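Local coordinates for Rho GTPase-activating protein 26 (Gallus gallus, PDB 1F7C) that stimulates GTP hydrolysis by the small GTPases RHOA and CDC42 through its RhoGAP domain, the all-helical part of the protein described here, at residues A[43-46]-A[47-51]; A[62-65]-A[66-69]; A[91-94]-A[95-98]; A[174-177]-A[178-182]. All blocks are in the same frame, centred on the assembly; numbering follows the deposited sequence.

Contact 1. Residues A[43-46]-A[47-51]; sequences KCIH and AVETR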
loop_
_atom_site.group_PDB
_atom_site.type_symbol
_atom_site.label_atom_id
_atom_site.label_comp_id
_atom_site.label_asym_id
_atom_site.label_seq_id
_atom_site.Cartn_x
_atom_site.Cartn_y
_atom_site.Cartn_z
ATOM N N LYS A 43 -3.403 9.425 -9.172
ATOM C CA LYS A 43 -4.470 10.392 -8.989
ATOM C C LYS A 43 -4.964 10.362 -7.548
ATOM O O LYS A 43 -5.296 11.403 -6.976
ATOM C CB LYS A 43 -5.632 10.093 -9.931
ATOM C CG LYS A 43 -5.333 10.270 -11.408
ATOM C CD LYS A 43 -6.565 9.893 -12.238
ATOM C CE LYS A 43 -6.299 9.963 -13.740
ATOM N NZ LYS A 43 -5.923 11.331 -14.204
ATOM N N CYS A 44 -5.010 9.170 -6.957
ATOM C CA CYS A 44 -5.472 9.026 -5.585
ATOM C C CYS A 44 -4.435 9.507 -4.582
ATOM O O CYS A 44 -4.774 10.138 -3.578
ATOM C CB CYS A 44 -5.832 7.573 -5.292
ATOM S SG CYS A 44 -7.359 7.012 -6.060
ATOM N N ILE A 45 -3.170 9.212 -4.851
ATOM C CA ILE A 45 -2.104 9.631 -3.952
ATOM C C ILE A 45 -2.047 11.148 -3.910
ATOM O O ILE A 45 -1.981 11.752 -2.843
ATOM C CB ILE A 45 -0.724 9.106 -4.412
ATOM C CG1 ILE A 45 -0.649 7.596 -4.217
ATOM C CG2 ILE A 45 0.384 9.793 -3.647
ATOM C CD1 ILE A 45 -1.256 7.141 -2.939
ATOM N N HIS A 46 -2.088 11.753 -5.090
ATOM C CA HIS A 46 -2.022 13.195 -5.210
ATOM C C HIS A 46 -3.136 13.924 -4.480
ATOM O O HIS A 46 -2.884 14.925 -3.809
ATOM C CB HIS A 46 -2.024 13.607 -6.679
ATOM C CG HIS A 46 -1.923 15.084 -6.878
ATOM N ND1 HIS A 46 -3.031 15.897 -6.987
ATOM C CD2 HIS A 46 -0.846 15.904 -6.907
ATOM C CE1 HIS A 46 -2.639 17.157 -7.071
ATOM N NE2 HIS A 46 -1.321 17.189 -7.024
ATOM N N ALA A 47 -4.363 13.427 -4.607
ATOM C CA ALA A 47 -5.500 14.064 -3.952
ATOM C C ALA A 47 -5.404 13.987 -2.429
ATOM O O ALA A 47 -5.677 14.967 -1.723
ATOM C CB ALA A 47 -6.809 13.428 -4.425
ATOM N N VAL A 48 -5.028 12.820 -1.922
ATOM C CA VAL A 48 -4.909 12.650 -0.489
ATOM C C VAL A 48 -3.827 13.578 0.049
ATOM O O VAL A 48 -4.018 14.232 1.060
ATOM C CB VAL A 48 -4.591 11.168 -0.128
ATOM C CG1 VAL A 48 -4.232 11.027 1.350
ATOM C CG2 VAL A 48 -5.802 10.314 -0.420
ATOM N N GLU A 49 -2.694 13.657 -0.636
ATOM C CA GLU A 49 -1.623 14.502 -0.148
ATOM C C GLU A 49 -1.901 15.990 -0.235
ATOM O O GLU A 49 -1.645 16.713 0.723
ATOM C CB GLU A 49 -0.316 14.172 -0.856
ATOM C CG GLU A 49 0.116 12.749 -0.637
ATOM C CD GLU A 49 1.519 12.490 -1.117
ATOM O OE1 GLU A 49 2.005 13.305 -1.916
ATOM O OE2 GLU A 49 2.128 11.480 -0.703
ATOM N N THR A 50 -2.430 16.451 -1.366
ATOM C CA THR A 50 -2.708 17.875 -1.535
ATOM C C THR A 50 -3.927 18.416 -0.797
ATOM O O THR A 50 -4.049 19.628 -0.640
ATOM C CB THR A 50 -2.833 18.281 -3.041
ATOM O OG1 THR A 50 -3.819 17.469 -3.691
ATOM C CG2 THR A 50 -1.496 18.133 -3.747
ATOM N N ARG A 51 -4.830 17.554 -0.337
ATOM C CA ARG A 51 -5.987 18.077 0.383
ATOM C C ARG A 51 -6.607 17.198 1.452
ATOM O O ARG A 51 -7.652 17.541 2.005
ATOM C CB ARG A 51 -7.070 18.523 -0.608
ATOM C CG ARG A 51 -7.599 17.450 -1.531
ATOM C CD ARG A 51 -8.235 18.089 -2.766
ATOM N NE ARG A 51 -8.856 17.108 -3.656
ATOM C CZ ARG A 51 -9.991 16.462 -3.390
ATOM N NH1 ARG A 51 -10.649 16.692 -2.255
ATOM N NH2 ARG A 51 -10.463 15.573 -4.256
#
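His46 and Thr50 meet one turn apart near the C-terminal end of helix 35-51 of the RhoGAP domain, an all-helical fold. Two donors of Thr50 grip His46 O. Thr50 N binds His46 O at 2.9 Å, and Thr50 OG1 binds His46 O at 2.7 Å. They come from opposite faces of the carbonyl plane. Thr50 OG1 sits between its own backbone N and carbonyl carbon (chi1 55°), which lets the hydroxyl fold back on the preceding turn. The methyl CG2 of Thr50 then lies over one face of the His46 imidazole, a CH-pi contact of 3.8 Å from CG2 to the ring centroid. Were His46 replaced by an alanine, the Thr50 methyl would probably lose the aromatic face it rests on. Ala47 is buried. Its N bonds Lys43 O, and its CB rests against the same oxygen. On another side of the helix Ile45 and Glu49 run side by side, and the Glu49 carboxylate continues to a hydrogen bond with His158 of helix 146-164. The Val48 side chain packs on Thr98 of helix 94-106. Glu49 N closes the turn on Ile45 O at 3.0 Å, while the Ile45 methyl CG2 lies 3.8 Å from Glu49 OE2.

Contact 2. Residues A[62-65]-A[66-69]; sequences VGVN and SRVQ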
loop_
_atom_site.group_PDB
_atom_site.type_symbol
_atom_site.label_atom_id
_atom_site.label_comp_id
_atom_site.label_asym_id
_atom_site.label_seq_id
_atom_site.Cartn_x
_atom_site.Cartn_y
_atom_site.Cartn_z
ATOM N N VAL A 62 -13.829 3.863 6.081
ATOM C CA VAL A 62 -14.346 3.414 4.800
ATOM C C VAL A 62 -15.414 4.351 4.257
ATOM O O VAL A 62 -16.241 4.863 5.006
ATOM C CB VAL A 62 -14.930 2.004 4.937
ATOM C CG1 VAL A 62 -15.403 1.506 3.590
ATOM C CG2 VAL A 62 -13.874 1.071 5.522
ATOM N N GLY A 63 -15.390 4.579 2.950
ATOM C CA GLY A 63 -16.374 5.454 2.343
ATOM C C GLY A 63 -17.619 4.697 1.909
ATOM O O GLY A 63 -17.710 3.480 2.079
ATOM N N VAL A 64 -18.588 5.421 1.355
ATOM C CA VAL A 64 -19.831 4.810 0.888
ATOM C C VAL A 64 -19.556 4.031 -0.396
ATOM O O VAL A 64 -19.294 4.621 -1.448
ATOM C CB VAL A 64 -20.901 5.884 0.603
ATOM C CG1 VAL A 64 -22.191 5.229 0.134
ATOM C CG2 VAL A 64 -21.144 6.703 1.850
ATOM N N ASN A 65 -19.615 2.707 -0.303
ATOM C CA ASN A 65 -19.355 1.846 -1.453
ATOM C C ASN A 65 -19.950 2.371 -2.759
ATOM O O ASN A 65 -19.325 2.288 -3.820
ATOM C CB ASN A 65 -19.894 0.443 -1.185
ATOM C CG ASN A 65 -19.346 -0.576 -2.153
ATOM O OD1 ASN A 65 -19.359 -0.363 -3.368
ATOM N ND2 ASN A 65 -18.857 -1.695 -1.623
ATOM N N SER A 66 -21.160 2.910 -2.677
ATOM C CA SER A 66 -21.842 3.439 -3.850
ATOM C C SER A 66 -21.002 4.484 -4.573
ATOM O O SER A 66 -20.814 4.412 -5.790
ATOM C CB SER A 66 -23.188 4.048 -3.440
ATOM O OG SER A 66 -24.006 3.080 -2.799
ATOM N N ARG A 67 -20.497 5.454 -3.820
ATOM C CA ARG A 67 -19.691 6.516 -4.403
ATOM C C ARG A 67 -18.334 6.000 -4.847
ATOM O O ARG A 67 -17.783 6.463 -5.846
ATOM C CB ARG A 67 -19.508 7.658 -3.405
ATOM C CG ARG A 67 -20.805 8.183 -2.824
ATOM C CD ARG A 67 -20.675 9.642 -2.445
ATOM N NE ARG A 67 -20.478 10.474 -3.628
ATOM C CZ ARG A 67 -20.298 11.790 -3.598
ATOM N NH1 ARG A 67 -20.286 12.441 -2.439
ATOM N NH2 ARG A 67 -20.138 12.459 -4.734
ATOM N N VAL A 68 -17.795 5.038 -4.106
ATOM C CA VAL A 68 -16.496 4.471 -4.445
ATOM C C VAL A 68 -16.531 3.871 -5.847
ATOM O O VAL A 68 -15.794 4.310 -6.738
ATOM C CB VAL A 68 -16.084 3.375 -3.439
ATOM C CG1 VAL A 68 -14.791 2.712 -3.888
ATOM C CG2 VAL A 68 -15.907 3.982 -2.059
ATOM N N GLN A 69 -17.397 2.876 -6.035
ATOM C CA GLN A 69 -17.544 2.201 -7.324
ATOM C C GLN A 69 -17.732 3.193 -8.465
ATOM O O GLN A 69 -17.229 2.985 -9.572
ATOM C CB GLN A 69 -18.740 1.244 -7.294
ATOM C CG GLN A 69 -18.621 0.098 -6.305
ATOM C CD GLN A 69 -17.366 -0.719 -6.519
ATOM O OE1 GLN A 69 -16.939 -0.934 -7.655
ATOM N NE2 GLN A 69 -16.773 -1.191 -5.428
#
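The contact is the first turn of helix 65-76, with Val64 at the N-cap position. Val64 has no polar side chain; its backbone O accepts the first bonds of the helix. Val64 O takes a bond from Val68 N at 3.1 Å and a weak one from Arg67 N. The next bond runs from Gln69 N to Asn65 O at 3.0 Å. The same two residues also meet through their side chains. Asn65 CG lies opposite its backbone N (chi1 -165°), while Gln69 bends at chi2 (-56°). This brings Gln69 NE2 within 3.4 Å of Asn65 OD1, a weak hydrogen bond. The two amide planes are 31° apart. Gln69 CG is nearer to the same oxygen, at 3.1 Å from Asn65 OD1. The apolar contacts are looser. Val64 CG1 touches Ser66 CB at 3.9 Å, and Val64 CB meets Arg67 CG. Val68 is the buried residue of the turn and packs on Ser99 and Thr103 of helix 94-106. Arg67 reaches Glu93, just before that helix, through a salt bridge. Gly63 N bonds Ser99 OG, so both the incoming loop and the new helix lie against helix 94-106.

Contact 3. Residues A[91-94]-A[95-98]; sequences EWEI and KTIT
Trp92 and Glu93 pack on the first turn of helix 94-106, with Glu93 at the N-cap position. Backbone bonds come first. Glu93 O accepts from Ile97 N at 3.0 Å, and weakly from Thr96 N. Thr98 N bonds Ile94 O at 2.9 Å. A water adds a polar bridge: it accepts from Glu93 N, donates to Glu93 OE2 at 3.1 Å and hydrogen-bonds Thr96 OG1 at 2.7 Å. The apolar contacts lie alongside. Trp92 CB touches Ile97 CD1 at 4.0 Å, and Thr96 CG2 meets Trp92 CE3 obliquely at 3.8 Å. The Trp92 side chain also packs on Leu71 and Ile74 of helix 65-76. Charge comes last. Glu93 and Lys95 run side by side. Lys95 CG stands between its own N and carbonyl carbon (chi1 59°), which lays Lys95 CD 3.3 Å from Glu93 OE1. The charged ends stay apart, with Lys95 NZ 4.5 Å from Glu93 OE1. With an alanine in place of Lys95 the Glu93 carboxylate would probably lose its aliphatic neighbour and a nearby positive charge. Glu93 OE2 forms a salt bridge with Arg67. With Arg67 and the lysine both close, the carboxylate is likely to stay ionised.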
loop_
_atom_site.group_PDB
_atom_site.type_symbol
_atom_site.label_atom_id
_atom_site.label_comp_id
_atom_site.label_asym_id
_atom_site.label_seq_id
_atom_site.Cartn_x
_atom_site.Cartn_y
_atom_site.Cartn_z
ATOM N N GLU A 91 -15.422 17.459 -5.620
ATOM C CA GLU A 91 -16.736 16.908 -5.302
ATOM C C GLU A 91 -16.604 15.548 -4.626
ATOM O O GLU A 91 -17.540 15.065 -3.984
ATOM C CB GLU A 91 -17.569 16.764 -6.577
ATOM C CG GLU A 91 -17.947 18.095 -7.213
ATOM C CD GLU A 91 -18.497 17.942 -8.620
ATOM O OE1 GLU A 91 -19.421 17.119 -8.816
ATOM O OE2 GLU A 91 -18.005 18.652 -9.528
ATOM N N TRP A 92 -15.433 14.937 -4.772
ATOM C CA TRP A 92 -15.168 13.623 -4.193
ATOM C C TRP A 92 -14.589 13.665 -2.779
ATOM O O TRP A 92 -13.576 14.314 -2.528
ATOM C CB TRP A 92 -14.227 12.840 -5.114
ATOM C CG TRP A 92 -14.844 12.475 -6.433
ATOM C CD1 TRP A 92 -14.499 12.958 -7.665
ATOM C CD2 TRP A 92 -15.926 11.555 -6.650
ATOM N NE1 TRP A 92 -15.297 12.394 -8.636
ATOM C CE2 TRP A 92 -16.181 11.529 -8.040
ATOM C CE3 TRP A 92 -16.703 10.750 -5.804
ATOM C CZ2 TRP A 92 -17.183 10.727 -8.603
ATOM C CZ3 TRP A 92 -17.699 9.956 -6.363
ATOM C CH2 TRP A 92 -17.928 9.950 -7.748
ATOM N N GLU A 93 -15.243 12.963 -1.861
ATOM C CA GLU A 93 -14.804 12.902 -0.472
ATOM C C GLU A 93 -13.500 12.117 -0.353
ATOM O O GLU A 93 -13.253 11.191 -1.129
ATOM C CB GLU A 93 -15.886 12.239 0.377
ATOM C CG GLU A 93 -17.216 12.965 0.327
ATOM C CD GLU A 93 -18.332 12.191 1.004
ATOM O OE1 GLU A 93 -18.261 11.985 2.239
ATOM O OE2 GLU A 93 -19.280 11.781 0.293
ATOM N N ILE A 94 -12.673 12.491 0.621
ATOM C CA ILE A 94 -11.396 11.827 0.856
ATOM C C ILE A 94 -11.616 10.344 1.197
ATOM O O ILE A 94 -10.910 9.475 0.686
ATOM C CB ILE A 94 -10.605 12.523 2.014
ATOM C CG1 ILE A 94 -10.084 13.897 1.559
ATOM C CG2 ILE A 94 -9.447 11.644 2.462
ATOM C CD1 ILE A 94 -9.049 13.842 0.450
ATOM N N LYS A 95 -12.587 10.063 2.065
ATOM C CA LYS A 95 -12.910 8.694 2.460
ATOM C C LYS A 95 -13.229 7.864 1.205
ATOM O O LYS A 95 -12.956 6.670 1.143
ATOM C CB LYS A 95 -14.118 8.700 3.407
ATOM C CG LYS A 95 -15.374 9.329 2.788
ATOM C CD LYS A 95 -16.403 9.776 3.832
ATOM C CE LYS A 95 -16.904 8.630 4.700
ATOM N NZ LYS A 95 -17.975 9.060 5.654
ATOM N N THR A 96 -13.806 8.523 0.207
ATOM C CA THR A 96 -14.175 7.892 -1.055
ATOM C C THR A 96 -12.936 7.610 -1.902
ATOM O O THR A 96 -12.819 6.550 -2.520
ATOM C CB THR A 96 -15.129 8.806 -1.862
ATOM O OG1 THR A 96 -16.345 8.993 -1.129
ATOM C CG2 THR A 96 -15.447 8.200 -3.211
ATOM N N ILE A 97 -12.020 8.573 -1.926
ATOM C CA ILE A 97 -10.788 8.456 -2.686
ATOM C C ILE A 97 -9.810 7.428 -2.106
ATOM O O ILE A 97 -9.091 6.767 -2.862
ATOM C CB ILE A 97 -10.101 9.830 -2.794
ATOM C CG1 ILE A 97 -11.011 10.778 -3.587
ATOM C CG2 ILE A 97 -8.708 9.686 -3.443
ATOM C CD1 ILE A 97 -10.562 12.224 -3.608
ATOM N N THR A 98 -9.776 7.285 -0.781
ATOM C CA THR A 98 -8.867 6.313 -0.171
ATOM C C THR A 98 -9.458 4.916 -0.294
ATOM O O THR A 98 -8.727 3.928 -0.381
ATOM C CB THR A 98 -8.591 6.597 1.331
ATOM O OG1 THR A 98 -9.811 6.528 2.073
ATOM C CG2 THR A 98 -7.966 7.973 1.507
HETATM O O HOH W 1 -17.628 11.176 -2.201
#

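Contact 4. Residues A[174-177]-A[178-182]; sequences ANLG and VVFGP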
loop_
_atom_site.group_PDB
_atom_site.type_symbol
_atom_site.label_atom_id
_atom_site.label_comp_id
_atom_site.label_asym_id
_atom_site.label_seq_id
_atom_site.Cartn_x
_atom_site.Cartn_y
_atom_site.Cartn_z
ATOM N N ALA A 174 2.262 1.626 12.464
ATOM C CA ALA A 174 1.575 0.424 12.908
ATOM C C ALA A 174 0.122 0.394 12.432
ATOM O O ALA A 174 -0.348 -0.641 11.961
ATOM C CB ALA A 174 1.645 0.322 14.424
ATOM N N ASN A 175 -0.589 1.516 12.549
ATOM C CA ASN A 175 -1.979 1.579 12.100
ATOM C C ASN A 175 -2.114 1.389 10.586
ATOM O O ASN A 175 -3.101 0.843 10.105
ATOM C CB ASN A 175 -2.617 2.918 12.482
ATOM C CG ASN A 175 -2.928 3.022 13.959
ATOM O OD1 ASN A 175 -2.916 2.028 14.685
ATOM N ND2 ASN A 175 -3.225 4.235 14.411
ATOM N N LEU A 176 -1.136 1.857 9.824
ATOM C CA LEU A 176 -1.208 1.695 8.388
ATOM C C LEU A 176 -0.901 0.239 8.047
ATOM O O LEU A 176 -1.466 -0.320 7.111
ATOM C CB LEU A 176 -0.236 2.660 7.697
ATOM C CG LEU A 176 -0.666 4.129 7.839
ATOM C CD1 LEU A 176 0.446 5.071 7.394
ATOM C CD2 LEU A 176 -1.938 4.365 7.028
ATOM N N GLY A 177 -0.019 -0.378 8.822
ATOM C CA GLY A 177 0.324 -1.772 8.585
ATOM C C GLY A 177 -0.887 -2.685 8.704
ATOM O O GLY A 177 -1.036 -3.638 7.937
ATOM N N VAL A 178 -1.756 -2.389 9.664
ATOM C CA VAL A 178 -2.966 -3.175 9.876
ATOM C C VAL A 178 -3.917 -3.068 8.693
ATOM O O VAL A 178 -4.561 -4.049 8.319
ATOM C CB VAL A 178 -3.718 -2.720 11.164
ATOM C CG1 VAL A 178 -5.161 -3.207 11.142
ATOM C CG2 VAL A 178 -3.006 -3.266 12.394
ATOM N N VAL A 179 -4.014 -1.873 8.114
ATOM C CA VAL A 179 -4.901 -1.660 6.977
ATOM C C VAL A 179 -4.366 -2.234 5.674
ATOM O O VAL A 179 -5.118 -2.779 4.877
ATOM C CB VAL A 179 -5.153 -0.164 6.727
ATOM C CG1 VAL A 179 -6.046 0.011 5.513
ATOM C CG2 VAL A 179 -5.790 0.469 7.945
ATOM N N PHE A 180 -3.064 -2.122 5.462
ATOM C CA PHE A 180 -2.481 -2.584 4.210
ATOM C C PHE A 180 -1.859 -3.970 4.187
ATOM O O PHE A 180 -1.656 -4.524 3.117
ATOM C CB PHE A 180 -1.466 -1.550 3.697
ATOM C CG PHE A 180 -2.107 -0.316 3.126
ATOM C CD1 PHE A 180 -2.402 0.780 3.942
ATOM C CD2 PHE A 180 -2.451 -0.258 1.777
ATOM C CE1 PHE A 180 -3.032 1.910 3.424
ATOM C CE2 PHE A 180 -3.079 0.865 1.251
ATOM C CZ PHE A 180 -3.373 1.957 2.080
ATOM N N GLY A 181 -1.559 -4.518 5.358
ATOM C CA GLY A 181 -0.971 -5.843 5.427
ATOM C C GLY A 181 -1.823 -6.873 4.712
ATOM O O GLY A 181 -1.328 -7.590 3.850
ATOM N N PRO A 182 -3.121 -6.961 5.035
ATOM C CA PRO A 182 -3.998 -7.936 4.384
ATOM C C PRO A 182 -4.420 -7.527 2.977
ATOM O O PRO A 182 -4.975 -8.333 2.236
ATOM C CB PRO A 182 -5.181 -8.015 5.342
ATOM C CG PRO A 182 -5.306 -6.609 5.787
ATOM C CD PRO A 182 -3.865 -6.195 6.051
#
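Phe180 lies one turn beyond Leu176, and its side chain first passes that residue's carbonyl. Phe180 CB stands 3.6 Å from Leu176 O. CG stands anti to its own carbonyl carbon, beside the backbone N (chi1 -74°), and lies a little farther from the oxygen. The ring then presents its edge, with Phe180 CD1 3.5 Å from Leu176 O and the oxygen near the ring plane. Farther out, Phe180 CE1 comes 4.5 Å from Leu176 CD2. Beyond these two segments the ring packs on Leu101 and Leu159 and makes an edge-to-face contact with Tyr59. The residues belong to helix 173-184 of the RhoGAP domain, whose Asn175 side chain touches Arg60, the predicted arginine finger. Asn175 ND2 is itself held by Leu170 O, which may fix the side chain beside the finger. Backbone bonds join the turns: Phe180 N bonds Leu176 O at 2.9 Å, but Val179 N to Asn175 O is weak. Val179 CG2 lies 3.5 Å from Asn175 O. Gly181 N bonds Gly177 O at 2.8 Å. Pro182 follows, lacking an N-H for the next bond, and the helix is kinked there.

In the fold
Contacts 1, 2 and 3 cluster on one part of the RhoGAP domain, with contact 3 in the middle. Its centre is about 10 Å from that of contact 1 and about 9 Å from that of contact 2. It touches contact 1 through Val48 CG2 and Thr98 CG2, 3.7 Å apart. It joins contact 2 by the salt bridge from Arg67 NH1 to Glu93 OE2 at 3.0 Å. Contact 4 lies apart, about 20 Å centre to centre from contacts 2 and 3, and touches none of the others. Arg60, the predicted arginine finger, is nearest contact 4: its side chain is about 3 Å from that of Asn175, and about 8 Å from that of Thr98 in contact 3.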